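Local structure of L-cysteine S-thiosulfotransferase subunit SoxA (Paracoccus denitrificans, 2C1D) at residues Thr34-Gly38 against Trp39-Asp43; Leu124-Trp127 against Gly128-Ser131. The protein forms, with SoxX, a heme-containing complex that joins thiosulfate to a cysteine of the carrier protein SoxY, passing electrons to cytochrome c. All coordinates share one frame; numbering follows the deposited sequence.

In the fold
From the N terminus the chain lays down strands 7-9 and 16-22, and contact 1 forms where the third strand of this antiparallel sheet, 35-36, runs out into a short 3-10 turn leading to helix 44-48. It joins the sheet edge to the propionates of a heme c and, through Arg42, to the segment around His196. Contact 2 opens only after contact 1 has closed, in the loop between helices 110-122 and 132-143 of the first cytochrome c domain, next to the other heme. The two lie in series, neither nested nor crossed, on opposite sides of the chain's centre, with their nearest atoms about 20 Å apart.

Contact 1. Residues Thr34-Gly38 against Trp39-Asp43; sequences TIYSG and WHFRD. With HEC (heme c), chain J.
Ser37 and Gly38 meet Trp39, His40 and Phe41 in a 3-10 turn that follows strand 35-36. Its backbone bonds run from His40 N to Ser37 O (3.2 Å) and from Phe41 N to Gly38 O (3.1 Å). The Ser37 hydroxyl, with OG anti to its own backbone N (chi1 165°), closes an ST turn, accepting from Trp39 N at 3.0 Å, and is hydrogen-bonded to Glu258 OE2 as well.

The aromatic contacts centre on His40. The edge of Tyr36 points at a face of His40, the planes at 71°, while Trp39 CE3 lies over the centre of the opposite imidazole face. Both His40 nitrogens are held by the N-terminal region, ND1 by Val3 O and NE2 by Thr20 OG1, which fixes the ring's rotation. Tyr36 CB packs 3.8 Å from Phe41 CE1.

Charge enters through Arg42, whose chain bends at chi2 and chi3 to bring the guanidinium to one heme propionate; NH2 binds His196 O. A leucine here would probably cost heme O2D this weak donor and leave His196 O without the NH2 bond. Gly38 belongs to the same pocket, its CA 3.4 Å from heme O1A; a CB here would run into that oxygen. Arg42 NH1 reaches heme O2D at 2.8 Å, a weak bond bent to 124°.

Contact 2. Residues Leu124-Trp127 against Gly128-Ser131; sequences LEKW and GVTS
From Lys126 through Trp127 to Gly128 the backbone is extended, then folds into a type I beta turn, Gly128 to Ser131, closed by Ser131 N bonding to Gly128 O at 3.0 Å. The same carbonyl oxygen takes a second bond, from Ser131 OG at 2.6 Å, which arrives in the carbonyl plane on a lone pair. Lying between the backbone N and the carbonyl carbon (chi1 67°), this hydroxyl is turned back toward Gly128 O. Ser131 is also the N-cap of helix 132-143, and its OG is bonded to Met134 N, capping the helix. OG further rests 3.8 Å from Trp127 CB, where the tryptophan side chain leaves the backbone.

Beyond CB the indole leads away from the turn and packs among Val118, Met73, Asn133, Met134 and Met137. It also touches the heme c of this cytochrome c domain, while Trp127 N bonds to Asn115 OD1 on helix 110-122. On the exposed side, Lys126 touches Asn115 and Thr119 of helix 110-122, and its chain bends at chi3. This brings NZ to 4.0 Å from Val129 CG1, a loose contact between an amine and a methyl group.

Contact 1. Residues Thr34-Gly38 against Trp39-Asp43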
# COMPACT_ATOMS: atom_id res chain seq x y z
N THR A 34 13.24 -12.26 -7.33
CA THR A 34 13.55 -12.23 -5.92
C THR A 34 12.48 -11.44 -5.14
O THR A 34 12.03 -10.39 -5.60
CB THR A 34 14.89 -11.55 -5.74
OG1 THR A 34 15.89 -12.23 -6.53
CG2 THR A 34 15.38 -11.67 -4.32
N ILE A 35 12.08 -11.96 -3.98
CA ILE A 35 11.27 -11.18 -3.04
C ILE A 35 12.13 -10.56 -1.97
O ILE A 35 13.16 -11.12 -1.59
CB ILE A 35 10.13 -12.01 -2.42
CG1 ILE A 35 10.65 -13.30 -1.78
CG2 ILE A 35 9.06 -12.28 -3.49
CD1 ILE A 35 9.62 -13.98 -0.91
N TYR A 36 11.69 -9.38 -1.50
CA TYR A 36 12.44 -8.53 -0.60
C TYR A 36 11.52 -7.99 0.48
O TYR A 36 10.38 -7.63 0.21
CB TYR A 36 13.00 -7.29 -1.32
CG TYR A 36 14.03 -7.55 -2.42
CD1 TYR A 36 13.63 -7.69 -3.74
CD2 TYR A 36 15.38 -7.61 -2.13
CE1 TYR A 36 14.58 -7.93 -4.77
CE2 TYR A 36 16.34 -7.84 -3.15
CZ TYR A 36 15.92 -8.01 -4.46
OH TYR A 36 16.85 -8.23 -5.46
N SER A 37 12.05 -7.89 1.68
CA SER A 37 11.42 -7.07 2.70
C SER A 37 11.46 -5.62 2.27
O SER A 37 12.39 -5.20 1.57
CB SER A 37 12.22 -7.20 4.00
OG SER A 37 11.90 -6.19 4.92
N GLY A 38 10.46 -4.86 2.70
CA GLY A 38 10.44 -3.41 2.60
C GLY A 38 11.61 -2.68 3.23
O GLY A 38 11.91 -1.56 2.85
N TRP A 39 12.29 -3.33 4.19
CA TRP A 39 13.52 -2.81 4.77
C TRP A 39 14.57 -2.44 3.71
O TRP A 39 15.26 -1.42 3.84
CB TRP A 39 14.08 -3.86 5.72
CG TRP A 39 15.28 -3.49 6.51
CD1 TRP A 39 15.31 -2.81 7.70
CD2 TRP A 39 16.63 -3.85 6.22
NE1 TRP A 39 16.60 -2.72 8.16
CE2 TRP A 39 17.43 -3.35 7.27
CE3 TRP A 39 17.24 -4.55 5.19
CZ2 TRP A 39 18.83 -3.50 7.30
CZ3 TRP A 39 18.65 -4.72 5.23
CH2 TRP A 39 19.41 -4.19 6.28
N HIS A 40 14.66 -3.26 2.67
CA HIS A 40 15.62 -3.04 1.59
C HIS A 40 15.41 -1.75 0.82
O HIS A 40 16.33 -1.28 0.17
CB HIS A 40 15.64 -4.23 0.60
CG HIS A 40 16.57 -5.32 1.01
ND1 HIS A 40 17.93 -5.23 0.83
CD2 HIS A 40 16.34 -6.50 1.62
CE1 HIS A 40 18.50 -6.32 1.32
NE2 HIS A 40 17.56 -7.10 1.81
N PHE A 41 14.20 -1.19 0.85
CA PHE A 41 13.88 0.03 0.11
C PHE A 41 13.93 1.28 0.97
O PHE A 41 13.59 2.37 0.52
CB PHE A 41 12.49 -0.14 -0.51
CG PHE A 41 12.38 -1.31 -1.42
CD1 PHE A 41 12.09 -2.56 -0.92
CD2 PHE A 41 12.55 -1.17 -2.79
CE1 PHE A 41 12.01 -3.65 -1.75
CE2 PHE A 41 12.45 -2.26 -3.63
CZ PHE A 41 12.19 -3.49 -3.12
N ARG A 42 14.35 1.14 2.23
CA ARG A 42 14.43 2.30 3.10
C ARG A 42 15.84 2.90 3.08
O ARG A 42 16.79 2.22 2.71
CB ARG A 42 14.02 1.89 4.52
CG ARG A 42 12.72 1.10 4.57
CD ARG A 42 11.46 1.93 4.48
NE ARG A 42 11.24 2.61 3.20
CZ ARG A 42 10.53 2.14 2.18
NH1 ARG A 42 10.00 0.92 2.24
NH2 ARG A 42 10.34 2.88 1.10
N ASP A 43 15.98 4.17 3.48
CA ASP A 43 17.31 4.76 3.58
C ASP A 43 18.07 4.18 4.79
O ASP A 43 17.47 3.55 5.67
CB ASP A 43 17.30 6.31 3.59
CG ASP A 43 16.46 6.92 4.71
OD1 ASP A 43 16.26 6.30 5.77
OD2 ASP A 43 15.95 8.07 4.61
FE HEC J . 0.95 0.14 -1.06
CHA HEC J . 3.40 0.73 1.25
CHB HEC J . 0.28 -2.86 0.56
CHC HEC J . -1.58 -0.44 -3.21
CHD HEC J . 1.94 2.80 -2.91
NA HEC J . 1.72 -0.88 0.61
C1A HEC J . 2.73 -0.44 1.41
C2A HEC J . 2.97 -1.43 2.43
C3A HEC J . 2.09 -2.43 2.22
C4A HEC J . 1.30 -2.10 1.08
CMA HEC J . 1.92 -3.71 3.04
CAA HEC J . 4.04 -1.36 3.54
CBA HEC J . 5.26 -2.21 3.12
CGA HEC J . 6.32 -2.23 4.22
O1A HEC J . 7.36 -2.89 4.00
O2A HEC J . 6.14 -1.58 5.30
NB HEC J . -0.37 -1.33 -1.28
C1B HEC J . -0.53 -2.46 -0.49
C2B HEC J . -1.72 -3.14 -0.90
C3B HEC J . -2.23 -2.49 -1.95
C4B HEC J . -1.41 -1.33 -2.18
CMB HEC J . -2.22 -4.45 -0.30
CAB HEC J . -3.51 -2.86 -2.72
CBB HEC J . -4.60 -2.86 -1.90
NC HEC J . 0.30 1.03 -2.78
C1C HEC J . -0.76 0.61 -3.53
C2C HEC J . -0.93 1.52 -4.64
C3C HEC J . 0.06 2.43 -4.57
C4C HEC J . 0.84 2.10 -3.39
CMC HEC J . -2.06 1.34 -5.68
CAC HEC J . 0.45 3.65 -5.48
CBC HEC J . -0.43 4.51 -6.02
ND HEC J . 2.39 1.52 -0.86
C1D HEC J . 2.62 2.56 -1.76
C2D HEC J . 3.71 3.38 -1.28
C3D HEC J . 4.15 2.74 0.01
C4D HEC J . 3.28 1.60 0.19
CMD HEC J . 4.32 4.64 -1.93
CAD HEC J . 5.32 3.17 0.93
CBD HEC J . 6.63 2.69 0.29
CGD HEC J . 6.80 1.19 0.34
O1D HEC J . 6.42 0.45 -0.60
O2D HEC J . 7.32 0.67 1.33

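Contact 2. Residues Leu124-Trp127 against Gly128-Ser131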
# COMPACT_ATOMS: atom_id res chain seq x y z
N LEU A 124 -15.08 -9.26 28.06
CA LEU A 124 -14.91 -7.88 27.66
C LEU A 124 -15.52 -7.60 26.30
O LEU A 124 -15.69 -8.48 25.45
CB LEU A 124 -13.43 -7.49 27.69
CG LEU A 124 -12.69 -7.55 29.03
CD1 LEU A 124 -11.19 -7.39 28.80
CD2 LEU A 124 -13.21 -6.49 30.02
N GLU A 125 -15.88 -6.34 26.14
CA GLU A 125 -16.28 -5.80 24.88
C GLU A 125 -15.08 -5.97 23.96
O GLU A 125 -13.94 -5.82 24.39
CB GLU A 125 -16.65 -4.31 25.07
CG GLU A 125 -16.72 -3.48 23.80
CD GLU A 125 -17.54 -2.20 23.99
OE1 GLU A 125 -17.82 -1.82 25.16
OE2 GLU A 125 -17.91 -1.57 22.96
N LYS A 126 -15.33 -6.33 22.71
CA LYS A 126 -14.24 -6.58 21.76
C LYS A 126 -13.33 -5.35 21.64
O LYS A 126 -13.81 -4.20 21.68
CB LYS A 126 -14.76 -7.06 20.41
CG LYS A 126 -15.24 -6.00 19.41
CD LYS A 126 -15.37 -6.56 17.97
CE LYS A 126 -14.36 -5.90 16.96
NZ LYS A 126 -14.14 -6.71 15.68
N TRP A 127 -12.03 -5.59 21.52
CA TRP A 127 -11.09 -4.50 21.23
C TRP A 127 -11.20 -4.06 19.77
O TRP A 127 -11.34 -4.89 18.85
CB TRP A 127 -9.64 -4.92 21.53
CG TRP A 127 -9.32 -5.16 22.99
CD1 TRP A 127 -10.08 -4.84 24.09
CD2 TRP A 127 -8.14 -5.79 23.50
NE1 TRP A 127 -9.44 -5.23 25.24
CE2 TRP A 127 -8.24 -5.81 24.91
CE3 TRP A 127 -6.99 -6.33 22.91
CZ2 TRP A 127 -7.26 -6.36 25.72
CZ3 TRP A 127 -6.00 -6.87 23.72
CH2 TRP A 127 -6.14 -6.89 25.11
N GLY A 128 -11.14 -2.75 19.56
CA GLY A 128 -11.07 -2.19 18.22
C GLY A 128 -9.87 -2.81 17.53
O GLY A 128 -8.82 -2.94 18.13
N VAL A 129 -10.03 -3.17 16.26
CA VAL A 129 -8.94 -3.82 15.53
C VAL A 129 -7.71 -2.97 15.29
O VAL A 129 -6.65 -3.51 15.01
CB VAL A 129 -9.42 -4.45 14.19
CG1 VAL A 129 -10.54 -5.43 14.47
CG2 VAL A 129 -9.85 -3.40 13.19
N THR A 130 -7.83 -1.64 15.40
CA THR A 130 -6.67 -0.74 15.37
C THR A 130 -6.48 0.03 16.68
O THR A 130 -5.76 1.03 16.71
CB THR A 130 -6.78 0.27 14.21
OG1 THR A 130 -7.96 1.07 14.37
CG2 THR A 130 -7.03 -0.44 12.93
N SER A 131 -7.13 -0.44 17.74
CA SER A 131 -6.90 0.07 19.08
C SER A 131 -5.47 -0.19 19.55
O SER A 131 -4.78 -1.14 19.11
CB SER A 131 -7.89 -0.58 20.07
OG SER A 131 -7.62 -1.98 20.22